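Local coordinates for protein acetyltransferase (Vibrio fischeri, PDB 3JVN) that probably transfers an acyl group from a coenzyme A thioester to an acceptor not yet identified, as a member of the GNAT acetyltransferase family, at residues Arg6-Ile11 with Val58-Met63; Leu85-Thr90 with Lys118-Lys123; Ala89-Leu94 with Gln108-Ile113. One frame throughout, in Å; residues are numbered along the deposited sequence.

Contact 1. Residues Arg6-Ile11 with Val58-Met63. With SO4 (sulfate ion), chain B.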
# COMPACT_ATOMS: atom_id res chain seq x y z
N ARG A 6 22.71 12.08 9.00
CA ARG A 6 23.03 10.88 9.77
C ARG A 6 21.85 10.30 10.52
O ARG A 6 20.82 10.94 10.68
CB ARG A 6 24.15 11.18 10.77
CG ARG A 6 24.00 12.50 11.49
CD ARG A 6 24.87 12.58 12.75
NE ARG A 6 24.14 12.11 13.93
CZ ARG A 6 23.69 12.89 14.91
NH1 ARG A 6 23.02 12.37 15.93
NH2 ARG A 6 23.92 14.20 14.89
N ARG A 7 22.00 9.05 10.96
CA ARG A 7 20.94 8.40 11.72
C ARG A 7 20.95 9.05 13.10
O ARG A 7 22.01 9.28 13.69
CB ARG A 7 21.21 6.90 11.85
CG ARG A 7 22.38 6.59 12.75
CD ARG A 7 22.34 5.16 13.23
NE ARG A 7 23.21 4.27 12.47
CZ ARG A 7 22.98 3.88 11.22
NH1 ARG A 7 23.84 3.06 10.62
NH2 ARG A 7 21.91 4.29 10.57
N ALA A 8 19.76 9.36 13.60
CA ALA A 8 19.61 9.99 14.91
C ALA A 8 20.12 9.09 16.03
O ALA A 8 20.37 7.90 15.85
CB ALA A 8 18.16 10.34 15.15
N LYS A 9 20.27 9.69 17.21
CA LYS A 9 20.75 8.97 18.38
C LYS A 9 19.98 9.41 19.61
O LYS A 9 19.27 10.43 19.59
CB LYS A 9 22.24 9.24 18.60
CG LYS A 9 23.16 8.75 17.49
CD LYS A 9 24.61 8.85 17.93
CE LYS A 9 24.99 10.29 18.28
NZ LYS A 9 26.33 10.42 18.94
N GLU A 10 20.12 8.65 20.68
CA GLU A 10 19.45 8.94 21.94
C GLU A 10 19.83 10.34 22.44
O GLU A 10 19.08 10.97 23.19
CB GLU A 10 19.82 7.87 22.97
CG GLU A 10 18.96 7.87 24.23
CD GLU A 10 19.40 6.83 25.25
OE1 GLU A 10 20.60 6.85 25.64
OE2 GLU A 10 18.56 6.00 25.68
N ILE A 11 20.99 10.82 21.99
CA ILE A 11 21.53 12.14 22.37
C ILE A 11 20.83 13.32 21.70
O ILE A 11 21.04 14.47 22.07
CB ILE A 11 23.04 12.24 22.01
CG1 ILE A 11 23.25 12.07 20.50
CG2 ILE A 11 23.83 11.16 22.75
CD1 ILE A 11 24.08 13.18 19.83
N VAL A 58 14.95 7.44 11.76
CA VAL A 58 14.96 8.86 12.00
C VAL A 58 16.33 9.41 11.63
O VAL A 58 17.32 9.09 12.26
CB VAL A 58 14.61 9.22 13.47
CG1 VAL A 58 15.38 8.33 14.43
CG2 VAL A 58 14.92 10.67 13.73
N TYR A 59 16.38 10.22 10.58
CA TYR A 59 17.64 10.82 10.18
C TYR A 59 17.60 12.31 10.44
O TYR A 59 16.53 12.92 10.39
CB TYR A 59 17.91 10.54 8.71
CG TYR A 59 18.02 9.08 8.41
CD1 TYR A 59 19.18 8.36 8.73
CD2 TYR A 59 16.97 8.40 7.80
CE1 TYR A 59 19.28 7.00 8.45
CE2 TYR A 59 17.07 7.05 7.52
CZ TYR A 59 18.21 6.36 7.84
OH TYR A 59 18.30 5.02 7.53
N VAL A 60 18.76 12.88 10.75
CA VAL A 60 18.87 14.30 11.02
C VAL A 60 19.93 14.97 10.14
O VAL A 60 20.88 14.33 9.69
CB VAL A 60 19.22 14.58 12.52
CG1 VAL A 60 18.02 14.25 13.41
CG2 VAL A 60 20.44 13.76 12.94
N ALA A 61 19.75 16.27 9.90
CA ALA A 61 20.68 17.07 9.12
C ALA A 61 21.43 17.95 10.13
O ALA A 61 20.82 18.77 10.82
CB ALA A 61 19.92 17.94 8.13
N GLU A 62 22.75 17.75 10.24
CA GLU A 62 23.56 18.52 11.19
C GLU A 62 24.45 19.48 10.41
O GLU A 62 25.24 19.07 9.57
CB GLU A 62 24.42 17.56 12.03
CG GLU A 62 24.47 17.87 13.54
CD GLU A 62 25.17 16.78 14.35
OE1 GLU A 62 25.14 16.85 15.60
OE2 GLU A 62 25.76 15.86 13.75
N MSE A 63 24.30 20.78 10.69
CA MSE A 63 25.11 21.77 10.00
C MSE A 63 26.48 21.88 10.65
O MSE A 63 27.45 21.29 10.17
CB MSE A 63 24.41 23.14 10.01
CG MSE A 63 25.15 24.22 9.24
SE MSE A 63 25.56 23.71 7.42
CE MSE A 63 24.08 24.56 6.50
S SO4 B . 24.35 7.10 8.58
O1 SO4 B . 24.02 7.32 10.01
O2 SO4 B . 23.92 5.74 8.19
O3 SO4 B . 25.81 7.21 8.40
O4 SO4 B . 23.67 8.11 7.75

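Contact 2. Residues Leu85-Thr90 with Lys118-Lys123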
# COMPACT_ATOMS: atom_id res chain seq x y z
N LEU A 85 3.68 -11.77 3.16
CA LEU A 85 3.75 -10.36 3.48
C LEU A 85 4.61 -9.60 2.46
O LEU A 85 5.64 -10.11 2.00
CB LEU A 85 4.33 -10.20 4.89
CG LEU A 85 3.84 -11.23 5.92
CD1 LEU A 85 2.33 -11.36 5.83
CD2 LEU A 85 4.50 -12.57 5.65
N VAL A 86 4.18 -8.40 2.09
CA VAL A 86 4.89 -7.56 1.13
C VAL A 86 5.55 -6.45 1.93
O VAL A 86 4.89 -5.80 2.73
CB VAL A 86 3.91 -6.90 0.13
CG1 VAL A 86 4.68 -6.22 -0.99
CG2 VAL A 86 2.96 -7.94 -0.42
N MSE A 87 6.83 -6.24 1.72
CA MSE A 87 7.51 -5.20 2.47
C MSE A 87 7.23 -3.81 1.92
O MSE A 87 7.45 -3.53 0.74
CB MSE A 87 9.02 -5.44 2.49
CG MSE A 87 9.81 -4.34 3.23
SE MSE A 87 9.57 -4.31 5.16
CE MSE A 87 11.43 -4.36 5.68
N MSE A 88 6.73 -2.93 2.79
CA MSE A 88 6.44 -1.56 2.40
C MSE A 88 6.89 -0.65 3.52
O MSE A 88 7.33 -1.12 4.58
CB MSE A 88 4.94 -1.37 2.16
CG MSE A 88 4.33 -2.36 1.20
SE MSE A 88 2.51 -1.85 0.79
CE MSE A 88 2.14 -3.16 -0.58
N ALA A 89 6.77 0.64 3.30
CA ALA A 89 7.17 1.60 4.31
C ALA A 89 6.36 2.88 4.23
O ALA A 89 5.58 3.09 3.29
CB ALA A 89 8.67 1.92 4.19
N THR A 90 6.57 3.75 5.21
CA THR A 90 5.86 5.03 5.28
C THR A 90 6.78 6.15 5.78
O THR A 90 7.49 5.98 6.76
CB THR A 90 4.64 4.94 6.25
OG1 THR A 90 3.89 3.76 5.98
CG2 THR A 90 3.74 6.15 6.09
N LYS A 118 15.28 1.39 -0.13
CA LYS A 118 15.64 0.67 -1.33
C LYS A 118 16.42 -0.60 -1.04
O LYS A 118 16.12 -1.67 -1.58
CB LYS A 118 16.48 1.54 -2.27
CG LYS A 118 15.68 2.24 -3.38
CD LYS A 118 15.17 3.62 -2.98
CE LYS A 118 16.27 4.69 -3.09
NZ LYS A 118 16.76 4.84 -4.50
N ASP A 119 17.45 -0.49 -0.21
CA ASP A 119 18.23 -1.68 0.08
C ASP A 119 17.52 -2.64 1.04
O ASP A 119 18.04 -3.70 1.36
CB ASP A 119 19.64 -1.29 0.54
CG ASP A 119 19.65 -0.53 1.83
OD1 ASP A 119 20.66 0.15 2.11
OD2 ASP A 119 18.64 -0.60 2.55
N TYR A 120 16.31 -2.27 1.48
CA TYR A 120 15.50 -3.13 2.35
C TYR A 120 14.37 -3.75 1.52
O TYR A 120 13.41 -4.30 2.06
CB TYR A 120 14.86 -2.36 3.51
CG TYR A 120 15.60 -2.52 4.81
CD1 TYR A 120 16.69 -1.71 5.12
CD2 TYR A 120 15.26 -3.54 5.70
CE1 TYR A 120 17.44 -1.91 6.27
CE2 TYR A 120 15.99 -3.76 6.87
CZ TYR A 120 17.09 -2.94 7.14
OH TYR A 120 17.82 -3.14 8.29
N GLY A 121 14.50 -3.63 0.20
CA GLY A 121 13.51 -4.16 -0.71
C GLY A 121 12.07 -3.70 -0.53
O GLY A 121 11.15 -4.52 -0.59
N VAL A 122 11.85 -2.41 -0.30
CA VAL A 122 10.47 -1.94 -0.14
C VAL A 122 9.76 -1.86 -1.49
O VAL A 122 10.28 -1.30 -2.45
CB VAL A 122 10.38 -0.56 0.55
CG1 VAL A 122 10.99 -0.63 1.94
CG2 VAL A 122 11.06 0.50 -0.31
N LYS A 123 8.55 -2.42 -1.53
CA LYS A 123 7.78 -2.44 -2.76
C LYS A 123 6.98 -1.16 -2.94
O LYS A 123 6.98 -0.58 -4.03
CB LYS A 123 6.84 -3.64 -2.76
CG LYS A 123 7.54 -4.97 -2.42
CD LYS A 123 8.78 -5.19 -3.28
CE LYS A 123 9.36 -6.56 -3.03
NZ LYS A 123 10.65 -6.77 -3.75

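Contact 3. Residues Ala89-Leu94 with Gln108-Ile113. With SO4 (sulfate ion), chain B.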
# COMPACT_ATOMS: atom_id res chain seq x y z
N ALA A 89 6.77 0.64 3.30
CA ALA A 89 7.17 1.60 4.31
C ALA A 89 6.36 2.88 4.23
O ALA A 89 5.58 3.09 3.29
CB ALA A 89 8.67 1.92 4.19
N THR A 90 6.57 3.75 5.21
CA THR A 90 5.86 5.03 5.28
C THR A 90 6.78 6.15 5.78
O THR A 90 7.49 5.98 6.76
CB THR A 90 4.64 4.94 6.25
OG1 THR A 90 3.89 3.76 5.98
CG2 THR A 90 3.74 6.15 6.09
N ILE A 91 6.77 7.27 5.08
CA ILE A 91 7.55 8.43 5.49
C ILE A 91 6.52 9.26 6.24
O ILE A 91 5.51 9.68 5.68
CB ILE A 91 8.12 9.21 4.27
CG1 ILE A 91 9.22 8.39 3.61
CG2 ILE A 91 8.69 10.54 4.71
CD1 ILE A 91 9.69 8.91 2.28
N ASP A 92 6.78 9.46 7.53
CA ASP A 92 5.85 10.18 8.38
C ASP A 92 6.01 11.70 8.45
O ASP A 92 5.18 12.45 7.93
CB ASP A 92 5.90 9.56 9.79
CG ASP A 92 5.58 8.08 9.78
OD1 ASP A 92 6.37 7.28 10.34
OD2 ASP A 92 4.52 7.71 9.22
N GLU A 93 7.09 12.15 9.09
CA GLU A 93 7.35 13.58 9.26
C GLU A 93 8.69 14.06 8.74
O GLU A 93 9.65 13.30 8.61
CB GLU A 93 7.27 13.93 10.74
CG GLU A 93 5.95 13.59 11.36
CD GLU A 93 6.12 13.14 12.78
OE1 GLU A 93 6.73 12.07 13.01
OE2 GLU A 93 5.63 13.87 13.68
N LEU A 94 8.75 15.36 8.47
CA LEU A 94 9.97 15.96 7.97
C LEU A 94 9.93 17.44 8.33
O LEU A 94 8.97 18.12 8.01
CB LEU A 94 10.05 15.76 6.45
CG LEU A 94 11.43 15.87 5.78
CD1 LEU A 94 11.29 15.61 4.28
CD2 LEU A 94 12.03 17.24 6.03
N GLN A 108 18.23 15.89 0.60
CA GLN A 108 19.26 15.05 1.18
C GLN A 108 18.72 14.17 2.32
O GLN A 108 19.35 13.18 2.69
CB GLN A 108 20.46 15.89 1.64
CG GLN A 108 20.10 17.14 2.41
CD GLN A 108 21.26 18.11 2.54
OE1 GLN A 108 21.87 18.51 1.54
NE2 GLN A 108 21.58 18.50 3.77
N LEU A 109 17.56 14.54 2.85
CA LEU A 109 16.92 13.75 3.91
C LEU A 109 16.05 12.68 3.26
O LEU A 109 16.07 11.52 3.66
CB LEU A 109 16.06 14.65 4.81
CG LEU A 109 16.79 15.57 5.80
CD1 LEU A 109 15.80 16.51 6.45
CD2 LEU A 109 17.50 14.74 6.85
N MSE A 110 15.29 13.07 2.24
CA MSE A 110 14.44 12.13 1.51
C MSE A 110 15.35 11.14 0.80
O MSE A 110 14.97 9.99 0.56
CB MSE A 110 13.59 12.87 0.47
CG MSE A 110 12.29 13.49 1.00
SE MSE A 110 10.98 12.14 1.54
CE MSE A 110 11.41 10.79 0.19
N MSE A 111 16.54 11.62 0.44
CA MSE A 111 17.53 10.82 -0.26
C MSE A 111 18.07 9.72 0.64
O MSE A 111 18.29 8.58 0.21
CB MSE A 111 18.69 11.72 -0.72
CG MSE A 111 19.10 11.53 -2.18
SE MSE A 111 17.74 12.13 -3.44
CE MSE A 111 16.78 10.46 -3.68
N ARG A 112 18.30 10.08 1.90
CA ARG A 112 18.82 9.14 2.87
C ARG A 112 17.79 8.04 3.19
O ARG A 112 18.08 6.85 3.03
CB ARG A 112 19.20 9.87 4.16
CG ARG A 112 19.83 8.98 5.22
CD ARG A 112 21.22 8.51 4.80
NE ARG A 112 21.77 7.50 5.70
CZ ARG A 112 21.22 6.30 5.91
NH1 ARG A 112 20.10 5.96 5.28
NH2 ARG A 112 21.80 5.45 6.74
N ILE A 113 16.60 8.44 3.61
CA ILE A 113 15.59 7.44 3.95
C ILE A 113 15.30 6.45 2.82
O ILE A 113 15.05 5.27 3.08
CB ILE A 113 14.27 8.11 4.44
CG1 ILE A 113 13.32 7.01 4.97
CG2 ILE A 113 13.62 8.92 3.33
CD1 ILE A 113 12.23 7.52 5.91
S SO4 B . 24.35 7.10 8.58
O1 SO4 B . 24.02 7.32 10.01
O2 SO4 B . 23.92 5.74 8.19
O3 SO4 B . 25.81 7.21 8.40
O4 SO4 B . 23.67 8.11 7.75

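Contact 1. Residues Arg6-Ile11 with Val58-Met63
Arg6 and Val60 form an antiparallel hydrogen-bonded pair between strands 4-7 and 56-62, giving two bonds: Arg6 N to Val60 O (3.0 Å) and Val60 N to Arg6 O (2.8 Å), both close to straight. Beside it, Arg7 and Tyr59 make a non-hydrogen-bonded pair with a CA-CA separation of 4.4 Å, and a third bond, nearly straight, from Ala8 N to Val58 O (2.8 Å), extends the pairing just past the end of strand 4-7.

The Arg6 chain crosses over Val60, its guanidinium lying with one face on Val60 CG2, which sits 3.9 Å above the plane and over its centre. With CG between the backbone N and carbonyl carbon (chi1 43°) and a bend at chi3, the group turns back across the neighbouring strand toward Glu62. There NH2 reaches OE2 of Glu62 at 2.7 Å in a salt bridge whose hydrogen bond is weak, bent to 143°, with the guanidinium and carboxylate planes 50° apart. NH1 of Arg6 has a second carboxylate partner in Asp12, so the guanidinium is held between two acids. Ala8 CB fills in on the same side against Val58 CG1 at 3.5 Å.

These are the first two strands of the GNAT fold, with helices 13-30 and 47-52 between them in sequence; strand 4-7 is the outermost of the chain's sheet on this side. On the other face, the side chains of Tyr59 and Arg7 diverge, although ring atom CE1 still lies 3.9 Å from Arg7 CB, and both side chains meet Arg112 of helix 105-118. A sulfate ion, probably from the crystallisation liquor, accepts a hydrogen bond at O1 from Arg7 N, while the Arg7 guanidinium turns one face toward the ion.

Contact 2. Residues Leu85-Thr90 with Lys118-Lys123
Met87 and Lys123 are joined by a single backbone hydrogen bond between strand 86-96 and the connection that follows helix 105-118: Lys123 N points at Met87 O over 2.8 Å with an angle of 178° at the hydrogen. The parts that touch run 107° apart, end to end, and come nearest at Met88 and Val122, whose CA atoms are 4.8 Å from each other. Val122 CA adds a CA-H...O contact to Met87 O, so this one carbonyl receives two successive residues of the connection.

The course of 118-123 follows from a type I turn, Lys118 to Gly121, closed by Gly121 N to Lys118 O. Gly121 has a positive phi (56°), and Val122 and Lys123 after it reach the strand.

Met87, a selenomethionine here, lies against the backbone of Tyr120 and Gly121. Its CG lies anti to the backbone N, and bends at chi2 and chi3 carry the methyl CE to Tyr120 CD2 at 3.9 Å. Lower on the same chain, CG meets Val122 CG1 at 4.1 Å, and that methyl also rests on Ala89 CB, bridging two alternate residues of the strand. At the other end, Lys123 starts toward the strand and then leads away: its CG touches Val86 CG1, the two side chains crossing at about a right angle, while the ammonium end moves off.

The contact lies where the helix of a beta-alpha-beta unit gives way to its second strand. Immediately afterwards strand 124-127 pairs in parallel with 86-96, Ala89 bonding to both Glu124 and Phe126, while Leu117 of the helix packs on Ala89 and Val122, and the Tyr120 ring meets that of Phe75 (strand 67-79). Met88 faces away from the turn and meets Phe126 of its own chain as well as Phe126 of the second subunit.

Contact 3. Residues Ala89-Leu94 with Gln108-Ile113
Ile91 and Leu94 meet Leu109, Met110 and Ile113 in a buried apolar contact that seats helix 105-118 on strand 86-96, the first two elements of a beta-alpha-beta unit. The segment axes pass 10.8 Å apart and their N-to-C directions differ by 153°, so the helix returns nearly antiparallel to the strand.

Two side chains of the strand carry the contact. Ile91 inserts between Met110 and Ile113: its CD1 approaches both CE and SE of Met110, a selenomethionine, the latter at 3.6 Å, and its CG1 faces Ile113 CD1 at 3.9 Å. Met110 leaves the helix to one side, but bends at chi2 (-68°) and chi3 bring its selenium end back over Ile91. Leu94 divides its two methyls, CD2 going to Leu109 CD1 at 3.9 Å and CD1 to Met110 CG at 4.0 Å.

Both strand residues point to the helix although they are three apart, which the classic beta bulge at Asp92 and Glu93, opposite Thr72, makes possible; such a bulge in this strand is a hallmark of the GNAT fold.

Apart from this packing, the guanidinium edge of Arg112 holds the sulfate through NE and NH2, beside Arg7 of strand 4-7. Val129 packs on Ile91 and Leu94 from the chain beyond strand 124-127, and Met57 of strand 56-62 meets Ile113.

How the contacts relate
All three contacts reach one mixed sheet. Contacts 2 and 3 share Ala89 and Thr90 on strand 86-96, their centres about 13 Å apart, and deal with one beta-alpha-beta unit: the body of its helix in contact 3, its exit in contact 2. Contact 1, centred about 22 Å from contact 2, touches contact 3 directly, Tyr59 CE2 lying 3.9 Å from Ile113 CA. The sulfate also bridges these two, through Arg7 N and the Arg112 guanidinium; the two arginines come within 4.0 Å, NH2 to NH2. In GNAT enzymes the bulged strand and the start of the following helix usually bind acyl-coenzyme A, so contact 3 probably lies nearest that site, for which the sulfate is no evidence.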